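Local coordinates for protein probable 2-oxoglutarate-dependent dioxygenase At5g05600 (PDB 6LSV) that oxidises the plant hormone jasmonate to 12-hydroxyjasmonate, using iron, 2-oxoglutarate and molecular oxygen, at residues Ser19-Arg24 against Leu133-Tyr138; Arg94-Glu99 against Arg162-Glu167; Leu187-Asp192 against Gln313-Thr318; Glu196-Glu201 against Asp269-Leu274. All blocks are in the same frame, centred on the assembly; numbering follows the deposited sequence.

Contact 1: Ser19-Arg24 against Leu133-Tyr138; sequences SSLPDR and LDWSDY
The isobutyl group of Leu21 lies against the six-membered part of the Trp135 indole. Its CD1 is 3.5 Å from Trp135 CZ3 and 3.8 Å from Trp135 CH2, and it meets the ring obliquely. Both side chains have CG anti to the backbone N (chi1 -157° for Leu21, -161° for Trp135), and in each the far end comes nearer to its partner than the first bond alone would bring it. A backbone bond joins the segments at Arg24 and Leu133. Leu133 N donates to Arg24 O at 2.7 Å, and the bond is close to straight. The Arg24 chain, bent at chi2 and chi3, also brings its guanidinium to Leu133. Leu133 CD1 sits 3.9 Å above one face of the group, offset toward the rim, and Arg24 NH2 is 3.8 Å from Leu133 CG. The contact ties the N-terminal loop after helix 10-15 to the lead-in of strand 137-144, a strand toward one edge of the main sheet, which carries the double-stranded beta-helix (cupin) fold of this family. Trp135 is the centre of an inverse gamma turn just before that strand. Its NE1 is hydrogen-bonded to Lys214 O, and Val10 and Leu13 of helix 10-15 also pack on the indole. The cationic end of Arg24 is held by Ala131 O and by a salt bridge to Glu5.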
# COMPACT_ATOMS: atom_id res chain seq x y z
N SER A 19 -23.77 17.57 9.69
CA SER A 19 -23.82 17.55 11.15
C SER A 19 -23.45 16.19 11.72
O SER A 19 -23.13 16.10 12.91
CB SER A 19 -25.23 17.93 11.62
OG SER A 19 -26.18 16.93 11.25
N SER A 20 -23.48 15.14 10.90
CA SER A 20 -23.32 13.77 11.37
C SER A 20 -22.41 13.02 10.41
O SER A 20 -21.93 13.56 9.41
CB SER A 20 -24.68 13.07 11.48
OG SER A 20 -25.40 13.20 10.26
N LEU A 21 -22.16 11.75 10.74
CA LEU A 21 -21.46 10.84 9.85
C LEU A 21 -22.46 9.84 9.30
O LEU A 21 -23.12 9.15 10.08
CB LEU A 21 -20.34 10.12 10.60
CG LEU A 21 -19.19 9.57 9.74
CD1 LEU A 21 -18.51 10.70 8.99
CD2 LEU A 21 -18.20 8.81 10.60
N PRO A 22 -22.62 9.75 7.98
CA PRO A 22 -23.52 8.73 7.42
C PRO A 22 -23.15 7.34 7.92
O PRO A 22 -21.98 7.02 8.14
CB PRO A 22 -23.30 8.86 5.91
CG PRO A 22 -22.84 10.28 5.72
CD PRO A 22 -22.04 10.62 6.94
N ASP A 23 -24.18 6.50 8.12
CA ASP A 23 -23.97 5.18 8.72
C ASP A 23 -23.07 4.30 7.86
O ASP A 23 -22.40 3.41 8.41
CB ASP A 23 -25.32 4.50 8.98
CG ASP A 23 -25.18 3.20 9.78
OD1 ASP A 23 -24.78 2.16 9.20
OD2 ASP A 23 -25.45 3.22 11.00
N ARG A 24 -23.02 4.52 6.55
CA ARG A 24 -22.13 3.75 5.70
C ARG A 24 -20.67 3.89 6.12
O ARG A 24 -19.86 3.01 5.81
CB ARG A 24 -22.28 4.16 4.23
CG ARG A 24 -23.67 3.96 3.63
CD ARG A 24 -24.06 2.50 3.55
NE ARG A 24 -23.06 1.68 2.87
CZ ARG A 24 -22.97 1.54 1.55
NH1 ARG A 24 -23.84 2.15 0.76
NH2 ARG A 24 -22.02 0.78 1.03
N LEU A 133 -17.99 1.63 4.40
CA LEU A 133 -17.06 2.34 3.54
C LEU A 133 -16.01 3.07 4.38
O LEU A 133 -16.21 3.34 5.57
CB LEU A 133 -17.79 3.34 2.64
CG LEU A 133 -18.80 2.69 1.70
CD1 LEU A 133 -19.53 3.75 0.90
CD2 LEU A 133 -18.10 1.70 0.78
N ASP A 134 -14.90 3.40 3.73
CA ASP A 134 -13.80 4.11 4.37
C ASP A 134 -13.83 5.58 3.99
O ASP A 134 -14.32 5.96 2.92
CB ASP A 134 -12.46 3.48 3.98
CG ASP A 134 -12.27 2.10 4.58
OD1 ASP A 134 -12.98 1.77 5.55
OD2 ASP A 134 -11.40 1.35 4.07
N TRP A 135 -13.29 6.41 4.88
CA TRP A 135 -13.31 7.86 4.69
C TRP A 135 -12.09 8.30 3.87
O TRP A 135 -11.18 8.97 4.35
CB TRP A 135 -13.35 8.57 6.04
CG TRP A 135 -13.81 10.00 5.93
CD1 TRP A 135 -13.03 11.12 5.93
CD2 TRP A 135 -15.17 10.45 5.80
NE1 TRP A 135 -13.82 12.24 5.81
CE2 TRP A 135 -15.13 11.86 5.73
CE3 TRP A 135 -16.40 9.80 5.74
CZ2 TRP A 135 -16.29 12.63 5.60
CZ3 TRP A 135 -17.55 10.57 5.62
CH2 TRP A 135 -17.48 11.97 5.55
N SER A 136 -12.10 7.89 2.60
CA SER A 136 -11.00 8.27 1.73
C SER A 136 -11.42 8.13 0.28
O SER A 136 -12.25 7.28 -0.07
CB SER A 136 -9.75 7.42 1.98
OG SER A 136 -10.08 6.06 2.14
N ASP A 137 -10.84 8.98 -0.56
CA ASP A 137 -10.81 8.81 -2.00
C ASP A 137 -9.39 8.41 -2.39
O ASP A 137 -8.44 8.59 -1.62
CB ASP A 137 -11.22 10.10 -2.73
CG ASP A 137 -12.61 10.56 -2.35
OD1 ASP A 137 -13.48 9.70 -2.07
OD2 ASP A 137 -12.84 11.79 -2.32
N TYR A 138 -9.24 7.87 -3.60
CA TYR A 138 -7.93 7.41 -4.01
C TYR A 138 -7.83 7.44 -5.53
O TYR A 138 -8.83 7.54 -6.24
CB TYR A 138 -7.64 6.00 -3.48
CG TYR A 138 -8.50 4.92 -4.10
CD1 TYR A 138 -8.09 4.26 -5.25
CD2 TYR A 138 -9.72 4.57 -3.54
CE1 TYR A 138 -8.87 3.28 -5.83
CE2 TYR A 138 -10.51 3.59 -4.11
CZ TYR A 138 -10.08 2.95 -5.26
OH TYR A 138 -10.86 1.97 -5.84

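Contact 2: Arg94-Glu99 against Arg162-Glu167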
# COMPACT_ATOMS: atom_id res chain seq x y z
N ARG A 94 3.97 14.49 -3.56
CA ARG A 94 2.86 14.70 -2.64
C ARG A 94 2.05 15.93 -3.02
O ARG A 94 0.81 15.87 -3.09
CB ARG A 94 3.39 14.83 -1.21
CG ARG A 94 2.32 15.15 -0.19
CD ARG A 94 2.94 15.54 1.14
NE ARG A 94 3.71 14.45 1.72
CZ ARG A 94 5.04 14.36 1.67
NH1 ARG A 94 5.75 15.30 1.06
NH2 ARG A 94 5.65 13.32 2.24
N GLU A 95 2.72 17.05 -3.30
CA GLU A 95 2.00 18.30 -3.54
C GLU A 95 1.31 18.31 -4.90
O GLU A 95 0.27 18.95 -5.06
CB GLU A 95 2.94 19.49 -3.40
CG GLU A 95 3.49 19.67 -1.99
CD GLU A 95 2.41 19.57 -0.92
OE1 GLU A 95 1.40 20.29 -1.02
OE2 GLU A 95 2.58 18.77 0.03
N ASN A 96 1.87 17.61 -5.89
CA ASN A 96 1.16 17.43 -7.15
C ASN A 96 -0.14 16.67 -6.93
O ASN A 96 -1.20 17.08 -7.43
CB ASN A 96 2.05 16.68 -8.15
CG ASN A 96 2.85 17.62 -9.02
OD1 ASN A 96 2.54 17.81 -10.19
ND2 ASN A 96 3.90 18.20 -8.45
N TRP A 97 -0.08 15.57 -6.19
CA TRP A 97 -1.30 14.80 -5.92
C TRP A 97 -2.25 15.57 -5.01
O TRP A 97 -3.47 15.54 -5.22
CB TRP A 97 -0.94 13.44 -5.32
CG TRP A 97 -0.54 12.44 -6.36
CD1 TRP A 97 0.72 11.99 -6.64
CD2 TRP A 97 -1.41 11.78 -7.29
NE1 TRP A 97 0.68 11.09 -7.67
CE2 TRP A 97 -0.61 10.94 -8.09
CE3 TRP A 97 -2.79 11.81 -7.52
CZ2 TRP A 97 -1.15 10.14 -9.10
CZ3 TRP A 97 -3.32 11.02 -8.52
CH2 TRP A 97 -2.50 10.19 -9.30
N ARG A 98 -1.71 16.26 -4.00
CA ARG A 98 -2.56 17.10 -3.16
C ARG A 98 -3.31 18.12 -4.00
O ARG A 98 -4.50 18.38 -3.76
CB ARG A 98 -1.73 17.79 -2.08
CG ARG A 98 -2.58 18.56 -1.08
CD ARG A 98 -1.75 19.56 -0.29
NE ARG A 98 -0.58 18.96 0.36
CZ ARG A 98 -0.65 18.14 1.41
NH1 ARG A 98 -1.82 17.81 1.93
NH2 ARG A 98 0.47 17.65 1.93
N GLU A 99 -2.64 18.72 -4.98
CA GLU A 99 -3.29 19.67 -5.88
C GLU A 99 -4.38 18.99 -6.69
O GLU A 99 -5.46 19.57 -6.92
CB GLU A 99 -2.26 20.32 -6.79
CG GLU A 99 -2.83 21.15 -7.93
CD GLU A 99 -3.56 22.39 -7.46
OE1 GLU A 99 -2.88 23.39 -7.12
OE2 GLU A 99 -4.81 22.38 -7.42
N ARG A 162 2.13 14.29 -14.45
CA ARG A 162 2.51 13.08 -15.18
C ARG A 162 4.02 12.93 -15.28
O ARG A 162 4.52 11.80 -15.31
CB ARG A 162 1.88 13.09 -16.57
CG ARG A 162 0.37 13.08 -16.53
CD ARG A 162 -0.20 12.80 -17.89
NE ARG A 162 -1.66 12.76 -17.86
CZ ARG A 162 -2.42 12.56 -18.93
NH1 ARG A 162 -1.85 12.38 -20.12
NH2 ARG A 162 -3.74 12.54 -18.81
N GLU A 163 4.75 14.04 -15.34
CA GLU A 163 6.21 13.94 -15.34
C GLU A 163 6.74 13.59 -13.95
O GLU A 163 7.76 12.89 -13.84
CB GLU A 163 6.81 15.24 -15.84
CG GLU A 163 6.49 15.53 -17.30
CD GLU A 163 7.00 16.88 -17.76
OE1 GLU A 163 6.65 17.90 -17.13
OE2 GLU A 163 7.76 16.92 -18.76
N VAL A 164 6.06 14.05 -12.90
CA VAL A 164 6.48 13.71 -11.54
C VAL A 164 6.13 12.26 -11.22
O VAL A 164 6.88 11.57 -10.52
CB VAL A 164 5.85 14.68 -10.53
CG1 VAL A 164 6.33 14.36 -9.12
CG2 VAL A 164 6.20 16.12 -10.89
N ILE A 165 4.99 11.77 -11.73
CA ILE A 165 4.63 10.37 -11.51
C ILE A 165 5.65 9.45 -12.19
O ILE A 165 6.14 8.49 -11.58
CB ILE A 165 3.21 10.09 -12.03
CG1 ILE A 165 2.15 10.77 -11.16
CG2 ILE A 165 2.94 8.59 -12.07
CD1 ILE A 165 0.81 10.91 -11.85
N ASP A 166 5.98 9.74 -13.45
CA ASP A 166 6.87 8.87 -14.21
C ASP A 166 8.26 8.79 -13.57
O ASP A 166 8.85 7.71 -13.49
CB ASP A 166 6.98 9.36 -15.65
CG ASP A 166 7.21 8.23 -16.63
OD1 ASP A 166 6.57 7.17 -16.48
OD2 ASP A 166 8.05 8.39 -17.55
N GLU A 167 8.78 9.93 -13.10
CA GLU A 167 10.10 9.90 -12.48
C GLU A 167 10.04 9.28 -11.09
O GLU A 167 10.91 8.48 -10.73
CB GLU A 167 10.69 11.31 -12.43
CG GLU A 167 12.19 11.33 -12.20
CD GLU A 167 12.69 12.62 -11.59
OE1 GLU A 167 11.94 13.62 -11.61
OE2 GLU A 167 13.83 12.64 -11.07
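Trp97 and Ile165 make the closest approach between these two helical segments. Ile165 CD1 is 3.5 Å from Trp97 CZ2, and Ile165 CG1 is 3.8 Å from Trp97 NE1. The isoleucine therefore reaches both the pyrrole and the benzene parts of the indole. The two side chains cross at about a right angle, and CD1 meets the ring obliquely. Ile165 CG1 lies anti to its carbonyl carbon (chi1 -69°), and the extended chain beyond it carries CD1 to the indole. Beside this pair, Asn96 and Val164 approach from opposite directions. One methyl, Val164 CG2, is 3.9 Å from Asn96 ND2 and 4.1 Å from Asn96 OD1. This contact is van der Waals only. The polar atoms of the amide are satisfied elsewhere. Asn96 ND2 is hydrogen-bonded to Ala92 O, one turn back in its own helix, and Asn96 OD1 to Thr160 OG1, just before the other helix. The second of these bonds is a polar link between the two elements. Further out, Arg98 and Glu95 form a side-on salt bridge within the first helix, one nitrogen to each carboxylate oxygen. Arg98 NE is 2.8 Å from Glu95 OE1, and Arg98 NH2 is 3.1 Å from Glu95 OE2. Arg98 NH1 has a second acid partner, Glu293. Helix 87-102 thus packs against the start of the long helix 161-186. Ile161 of that helix also touches Trp97, whose ring meets that of Tyr139 in strand 137-144 and packs on Leu297 of strand 294-302 in the main sheet.

Contact 3: Leu187-Asp192 against Gln313-Thr318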
# COMPACT_ATOMS: atom_id res chain seq x y z
N LEU A 187 17.61 -13.64 4.34
CA LEU A 187 17.13 -15.01 4.45
C LEU A 187 18.20 -16.03 4.09
O LEU A 187 17.89 -17.21 3.93
CB LEU A 187 15.90 -15.22 3.56
CG LEU A 187 14.61 -14.51 3.98
CD1 LEU A 187 13.48 -14.78 2.99
CD2 LEU A 187 14.20 -14.91 5.39
N GLY A 188 19.46 -15.60 3.97
CA GLY A 188 20.53 -16.51 3.60
C GLY A 188 20.46 -17.00 2.18
O GLY A 188 21.02 -18.06 1.87
N LEU A 189 19.80 -16.26 1.29
CA LEU A 189 19.67 -16.64 -0.11
C LEU A 189 20.62 -15.82 -0.98
O LEU A 189 21.16 -14.80 -0.55
CB LEU A 189 18.23 -16.43 -0.59
CG LEU A 189 17.08 -16.96 0.26
CD1 LEU A 189 15.78 -16.27 -0.11
CD2 LEU A 189 16.95 -18.46 0.10
N LYS A 190 20.81 -16.29 -2.21
CA LYS A 190 21.46 -15.48 -3.23
C LYS A 190 20.82 -14.10 -3.26
O LYS A 190 19.59 -13.98 -3.23
CB LYS A 190 21.34 -16.14 -4.60
CG LYS A 190 22.14 -17.42 -4.76
CD LYS A 190 21.75 -18.16 -6.03
CE LYS A 190 22.00 -17.31 -7.26
NZ LYS A 190 20.79 -17.21 -8.11
N GLU A 191 21.65 -13.06 -3.31
CA GLU A 191 21.13 -11.71 -3.11
C GLU A 191 20.08 -11.33 -4.15
O GLU A 191 19.34 -10.36 -3.94
CB GLU A 191 22.28 -10.70 -3.12
CG GLU A 191 22.89 -10.46 -4.48
CD GLU A 191 23.71 -9.18 -4.52
OE1 GLU A 191 23.54 -8.39 -5.47
OE2 GLU A 191 24.51 -8.96 -3.58
N ASP A 192 19.98 -12.07 -5.26
CA ASP A 192 18.99 -11.80 -6.29
C ASP A 192 17.90 -12.86 -6.35
O ASP A 192 17.22 -12.99 -7.37
CB ASP A 192 19.68 -11.66 -7.66
CG ASP A 192 20.15 -12.99 -8.22
OD1 ASP A 192 20.53 -13.88 -7.43
OD2 ASP A 192 20.14 -13.14 -9.46
N GLN A 313 11.61 -22.87 -2.41
CA GLN A 313 12.03 -24.23 -2.09
C GLN A 313 13.26 -24.23 -1.19
O GLN A 313 13.45 -25.18 -0.42
CB GLN A 313 12.30 -25.01 -3.37
CG GLN A 313 13.30 -24.37 -4.30
CD GLN A 313 13.31 -25.02 -5.67
OE1 GLN A 313 12.40 -25.77 -6.01
NE2 GLN A 313 14.34 -24.74 -6.46
N GLU A 314 14.09 -23.19 -1.27
CA GLU A 314 15.29 -23.12 -0.44
C GLU A 314 14.96 -23.11 1.05
O GLU A 314 15.77 -23.56 1.86
CB GLU A 314 16.10 -21.87 -0.80
CG GLU A 314 16.91 -21.97 -2.08
CD GLU A 314 16.10 -21.64 -3.32
OE1 GLU A 314 14.86 -21.49 -3.21
OE2 GLU A 314 16.70 -21.51 -4.41
N LEU A 315 13.79 -22.59 1.42
CA LEU A 315 13.43 -22.42 2.82
C LEU A 315 12.55 -23.54 3.35
O LEU A 315 12.04 -23.44 4.47
CB LEU A 315 12.73 -21.07 3.01
CG LEU A 315 13.40 -19.88 2.33
CD1 LEU A 315 12.44 -18.71 2.28
CD2 LEU A 315 14.69 -19.50 3.05
N VAL A 316 12.36 -24.60 2.58
CA VAL A 316 11.51 -25.71 2.98
C VAL A 316 12.38 -26.83 3.52
O VAL A 316 13.29 -27.31 2.84
CB VAL A 316 10.64 -26.20 1.80
CG1 VAL A 316 10.10 -27.59 2.09
CG2 VAL A 316 9.50 -25.22 1.55
N SER A 317 12.10 -27.24 4.75
CA SER A 317 12.58 -28.48 5.33
C SER A 317 11.36 -29.36 5.63
O SER A 317 10.22 -28.95 5.41
CB SER A 317 13.41 -28.21 6.59
OG SER A 317 14.17 -27.02 6.45
N THR A 318 11.61 -30.57 6.12
CA THR A 318 10.48 -31.42 6.49
C THR A 318 9.90 -31.04 7.84
O THR A 318 8.79 -31.47 8.18
CB THR A 318 10.88 -32.90 6.49
OG1 THR A 318 9.78 -33.68 6.98
CG2 THR A 318 12.09 -33.13 7.37
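Leu315 points its side chain between Leu187 and Leu189 and crosses each at about a right angle. Its two methyls divide the work. Leu315 CD1 is 4.1 Å from Leu187 CD1, and Leu315 CD2 is 3.9 Å from Leu189 CD2. Leu315 CD2 also rests 4.0 Å from the backbone oxygen Leu187 O. With CG of Leu315 anti to its carbonyl carbon (chi1 -46°), the fork is directed so that one methyl meets each of the two leucines. Leu189 CD2 has a second neighbour, for it lies 3.6 Å from Glu314 CB, where the two side chains meet at a slant. The glutamate takes part through its aliphatic base. In all three leucines the first side-chain bond points to the other segment. Gly188, between Leu187 and Leu189, has positive phi and is the C-prime residue of a Schellman motif that ends helix 161-186. On the other side, Glu314 and Leu315 belong to the short 3-10 segment 313-315. Phe194 of helix 193-197 touches both Leu187 and Leu189. No hydrogen bond crosses between the two segments. The contact is apolar and at the surface, so it carries little directional constraint.

Contact 4: Glu196-Glu201 against Asp269-Leu274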
# COMPACT_ATOMS: atom_id res chain seq x y z
N GLU A 196 14.58 -12.86 -8.74
CA GLU A 196 14.33 -14.02 -9.58
C GLU A 196 12.88 -14.49 -9.45
O GLU A 196 12.17 -14.65 -10.45
CB GLU A 196 15.30 -15.13 -9.19
CG GLU A 196 15.77 -16.03 -10.31
CD GLU A 196 16.73 -17.10 -9.80
OE1 GLU A 196 16.25 -18.19 -9.42
OE2 GLU A 196 17.95 -16.84 -9.77
N ALA A 197 12.43 -14.70 -8.21
CA ALA A 197 11.09 -15.24 -7.98
C ALA A 197 10.00 -14.32 -8.50
O ALA A 197 8.93 -14.78 -8.90
CB ALA A 197 10.89 -15.51 -6.49
N PHE A 198 10.25 -13.01 -8.50
CA PHE A 198 9.27 -12.04 -8.98
C PHE A 198 9.16 -12.00 -10.49
O PHE A 198 8.24 -11.35 -11.01
CB PHE A 198 9.61 -10.64 -8.48
CG PHE A 198 9.15 -10.35 -7.08
CD1 PHE A 198 9.34 -11.27 -6.06
CD2 PHE A 198 8.55 -9.13 -6.78
CE1 PHE A 198 8.92 -10.98 -4.78
CE2 PHE A 198 8.14 -8.84 -5.50
CZ PHE A 198 8.32 -9.77 -4.50
N GLY A 199 10.06 -12.65 -11.21
CA GLY A 199 10.11 -12.59 -12.66
C GLY A 199 11.23 -11.75 -13.25
O GLY A 199 11.07 -11.23 -14.36
N GLY A 200 12.35 -11.59 -12.54
CA GLY A 200 13.46 -10.79 -13.05
C GLY A 200 13.13 -9.32 -13.20
O GLY A 200 12.73 -8.66 -12.23
N GLU A 201 13.30 -8.79 -14.41
CA GLU A 201 13.04 -7.39 -14.67
C GLU A 201 11.59 -7.11 -15.07
O GLU A 201 11.15 -5.96 -14.95
CB GLU A 201 13.98 -6.87 -15.76
CG GLU A 201 13.68 -7.35 -17.16
CD GLU A 201 13.99 -6.29 -18.20
OE1 GLU A 201 15.18 -5.98 -18.39
OE2 GLU A 201 13.03 -5.78 -18.84
N ASP A 269 1.83 -9.37 1.16
CA ASP A 269 1.37 -10.75 1.29
C ASP A 269 2.21 -11.71 0.45
O ASP A 269 2.48 -12.84 0.87
CB ASP A 269 -0.10 -10.85 0.88
CG ASP A 269 -1.05 -10.53 2.02
OD1 ASP A 269 -0.57 -10.30 3.16
OD2 ASP A 269 -2.28 -10.51 1.78
N GLN A 270 2.65 -11.27 -0.73
CA GLN A 270 3.40 -12.15 -1.61
C GLN A 270 4.76 -12.53 -1.03
O GLN A 270 5.22 -13.66 -1.21
CB GLN A 270 3.57 -11.50 -2.98
CG GLN A 270 2.26 -11.31 -3.73
CD GLN A 270 1.40 -12.56 -3.73
OE1 GLN A 270 1.83 -13.62 -4.16
NE2 GLN A 270 0.17 -12.43 -3.24
N ILE A 271 5.40 -11.60 -0.31
CA ILE A 271 6.70 -11.93 0.27
C ILE A 271 6.53 -12.81 1.50
O ILE A 271 7.36 -13.69 1.75
CB ILE A 271 7.48 -10.64 0.58
CG1 ILE A 271 7.92 -9.98 -0.73
CG2 ILE A 271 8.69 -10.92 1.46
CD1 ILE A 271 8.89 -8.83 -0.55
N GLN A 272 5.46 -12.61 2.28
CA GLN A 272 5.19 -13.53 3.38
C GLN A 272 5.08 -14.96 2.88
O GLN A 272 5.59 -15.90 3.51
CB GLN A 272 3.92 -13.12 4.13
CG GLN A 272 3.41 -14.19 5.11
CD GLN A 272 2.41 -13.66 6.14
OE1 GLN A 272 2.42 -12.48 6.48
NE2 GLN A 272 1.57 -14.55 6.64
N ILE A 273 4.43 -15.15 1.72
CA ILE A 273 4.29 -16.48 1.14
C ILE A 273 5.64 -17.00 0.65
O ILE A 273 5.99 -18.17 0.88
CB ILE A 273 3.24 -16.46 0.02
CG1 ILE A 273 1.87 -16.06 0.57
CG2 ILE A 273 3.15 -17.82 -0.66
CD1 ILE A 273 0.97 -15.43 -0.46
N LEU A 274 6.42 -16.15 -0.03
CA LEU A 274 7.71 -16.59 -0.55
C LEU A 274 8.67 -16.96 0.57
O LEU A 274 9.38 -17.97 0.49
CB LEU A 274 8.31 -15.50 -1.44
CG LEU A 274 7.75 -15.43 -2.86
CD1 LEU A 274 8.20 -14.16 -3.56
CD2 LEU A 274 8.16 -16.64 -3.68
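The Phe198 ring, beside helix 193-197, reaches to the short helix 269-274, meeting Ile271 and Leu274, which stand about one turn apart. In this 2-oxoglutarate oxygenase (double-stranded beta-helix) fold, the contact joins the region of helix 193-197 to helix 269-274, which follows strand 263-267 of the main sheet. It has no hydrogen bond across it. Ile271 CG1 lies at the ring edge, in its plane, 3.8 Å from Phe198 CZ. Leu274 CD1 comes in obliquely, 3.5 Å from Phe198 CE1 and 4.0 Å from Phe198 CD1. Phe198 CG is anti to the carbonyl carbon (chi1 -83°), which swings the ring nearer to helix 269-274 than its first bond would suggest. Leu274 is the matching bump from the other side. Its forked end fits between Ala197 and Phe198, with CD1 on the ring and CD2 toward the small side chain of Ala197. Right after the phenylalanine the chain turns off at Gly199, where positive phi and two bonds back into the last turn form a Schellman motif. Met180 of helix 161-186 also packs on the ring, and Leu183 of that helix on Ile271. Ile309 of strand 308-309 touches Leu274. Asp269, which opens the second helix, is bonded through its backbone to the iron ligand Asp229, and its carboxylate is hydrogen-bonded to Ser228 and Tyr332. The Ala197 side is a single pair of methyls, Ala197 CB and Leu274 CD2, 4.1 Å apart.

Contacts 3 and 4 are neighbours, with centres about 12 Å apart. They touch where Leu315 CD1 packs 3.6 Å from Leu274 O, and Lys190 NZ lies 3.3 Å from Glu196 OE2, a weak ion pair. Contact 1 lies on the opposite side of the chain's centre, about 44 Å from contact 3 between centres. Contacts 1 and 2 alternate along the chain, with nearest atoms about 6 Å apart. Helix 161-186 begins at contact 2 and ends at contact 3. Contacts 1, 2 and 4 keep their distance from the ligands: side chains of Trp135, Trp97 and Phe198 lie about 11, 12 and 12 Å from 2-oxoglutarate, 2-oxoglutarate and jasmonate respectively. Contact 3 lies away from these sites.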